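Two-component insecticidal protein 16 kDa unit (Alcaligenes faecalis, PDB 5V3S) is the 16 kDa, aegerolysin-family unit of a two-component insecticidal toxin that probably kills corn rootworm by a mechanism similar to that of Cry34Ab1/Cry35Ab1. Local coordinates at residues 129-132 against 133-137. Numbering follows the deposited sequence.
Sequences GSPS and GAMGN. Unlike the reference sequence in segment 133-137: Met135 (reference Thr).
Pro131 O and Gly133 O, just before and at the bend of the loop, both accept a hydrogen bond from the side-chain nitrogen ND2 of Asn109. That shared donor pins the bend; no direct hydrogen bond joins residues 129-132 to 133-137. At the crest the carbonyl oxygens Ser132 O and Ala134 O come within 3.4 Å, two acceptors that cannot bond each other. Gly133 makes the bend with a positive phi of 51°, where a beta carbon would press against the carbonyl carbon of Ser132. Below the crest the chain has doubled back, and the CA atoms of Pro131 and Met135 are 6.5 Å apart.

Met135, modelled as selenomethionine at a position where the reference sequence has threonine, reaches from its limb to the other. Its CG stands anti to the backbone N (chi1 -177°), and the bend at chi2 (62°) then swings the selenium back across to the other limb. There the CD and CG edge of the Pro131 ring meets it obliquely, CD at 3.8 Å from SE and CG at 3.9 Å. Beyond the selenium, the terminal methyl CE reaches 3.3 Å from Gly129 O. That carbonyl is buried by the contact and has no polar partner, so the methyl and selenium cover it without satisfying it.

Gly129 N bonds to Asp111 OD2 and Met135 N to Gln18 OE1, fastening the two limbs to different parts of the chain. Met135 also packs on Met20, and Gly136 begins strand 136-144 by backbone pairing with Trp19 and Glu21. The loop is the hairpin connection from strand 121-126 to its antiparallel neighbour 136-144, in the two-sheet beta fold of an aegerolysin.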
ATOM      1  N   GLY A 129       5.216  -9.162  -3.506  1.00 31.32           N
ATOM      2  CA  GLY A 129       5.309 -10.339  -4.361  1.00 35.30           C
ATOM      3  C   GLY A 129       4.942 -11.502  -3.476  1.00 36.35           C
ATOM      4  O   GLY A 129       3.998 -11.393  -2.686  1.00 30.48           O
ATOM      5  N   SER A 130       5.752 -12.562  -3.545  1.00 38.25           N
ATOM      6  CA  SER A 130       5.488 -13.855  -2.873  1.00 39.50           C
ATOM      7  C   SER A 130       6.621 -14.350  -1.930  1.00 38.56           C
ATOM      8  O   SER A 130       7.181 -15.440  -2.154  1.00 34.99           O
ATOM      9  CB  SER A 130       5.217 -14.932  -3.953  1.00 39.92           C
ATOM     10  OG  SER A 130       4.092 -14.583  -4.776  1.00 43.81           O
ATOM     11  N   PRO A 131       6.940 -13.590  -0.852  1.00 38.85           N
ATOM     12  CA  PRO A 131       7.848 -14.120   0.148  1.00 36.45           C
ATOM     13  C   PRO A 131       7.214 -15.230   1.009  1.00 39.12           C
ATOM     14  O   PRO A 131       6.017 -15.461   0.954  1.00 33.38           O
ATOM     15  CB  PRO A 131       8.125 -12.893   1.028  1.00 41.29           C
ATOM     16  CG  PRO A 131       6.830 -12.157   1.008  1.00 37.99           C
ATOM     17  CD  PRO A 131       6.442 -12.249  -0.449  1.00 42.99           C
ATOM     18  N   SER A 132       8.029 -15.865   1.837  1.00 41.67           N
ATOM     19  CA  SER A 132       7.520 -16.812   2.817  1.00 46.83           C
ATOM     20  C   SER A 132       6.885 -16.037   3.961  1.00 46.57           C
ATOM     21  O   SER A 132       6.979 -14.798   4.003  1.00 51.58           O
ATOM     22  CB  SER A 132       8.664 -17.683   3.351  1.00 45.48           C
ATOM     23  OG  SER A 132       9.074 -18.565   2.352  1.00 43.61           O
ATOM     24  N   GLY A 133       6.219 -16.768   4.861  1.00 41.51           N
ATOM     25  CA  GLY A 133       5.772 -16.214   6.158  1.00 38.57           C
ATOM     26  C   GLY A 133       4.993 -14.905   6.023  1.00 33.72           C
ATOM     27  O   GLY A 133       4.166 -14.753   5.087  1.00 34.50           O
ATOM     28  N   ALA A 134       5.300 -13.950   6.891  1.00 27.50           N
ATOM     29  CA  ALA A 134       4.569 -12.653   6.868  1.00 27.98           C
ATOM     30  C   ALA A 134       4.971 -11.811   5.647  1.00 26.38           C
ATOM     31  O   ALA A 134       6.159 -11.726   5.278  1.00 25.86           O
ATOM     32  CB  ALA A 134       4.801 -11.859   8.149  1.00 26.91           C
HETATM   33  N   MSE A 135       3.986 -11.178   5.036  1.00 22.83           N
HETATM   34  CA  MSE A 135       4.268 -10.277   3.904  1.00 23.78           C
HETATM   35  C   MSE A 135       5.348  -9.237   4.182  1.00 19.45           C
HETATM   36  O   MSE A 135       6.230  -9.042   3.376  1.00 18.53           O
HETATM   37  CB  MSE A 135       2.958  -9.670   3.402  1.00 23.28           C
HETATM   38  CG  MSE A 135       3.085  -8.767   2.184  1.00 25.93           C
HETATM   39 SE   MSE A 135       3.776  -9.753   0.634  0.95 25.09          SE
HETATM   40  CE  MSE A 135       2.450  -9.295  -0.711  1.00 28.45           C
ATOM     41  N   GLY A 136       5.291  -8.548   5.289  1.00 17.04           N
ATOM     42  CA  GLY A 136       6.426  -7.715   5.671  1.00 17.57           C
ATOM     43  C   GLY A 136       6.341  -6.263   5.187  1.00 15.74           C
ATOM     44  O   GLY A 136       5.300  -5.767   5.002  1.00 13.11           O
ATOM     45  N   ASN A 137       7.492  -5.623   5.028  1.00 17.21           N
ATOM     46  CA  ASN A 137       7.596  -4.219   4.649  1.00 16.29           C
ATOM     47  C   ASN A 137       7.669  -4.114   3.114  1.00 15.65           C
ATOM     48  O   ASN A 137       8.419  -4.863   2.446  1.00 14.54           O
ATOM     49  CB  ASN A 137       8.836  -3.562   5.259  1.00 19.01           C
ATOM     50  CG  ASN A 137       8.821  -3.555   6.787  1.00 22.28           C
ATOM     51  OD1 ASN A 137       8.094  -2.822   7.387  1.00 24.63           O
ATOM     52  ND2 ASN A 137       9.535  -4.491   7.406  1.00 25.47           N
TER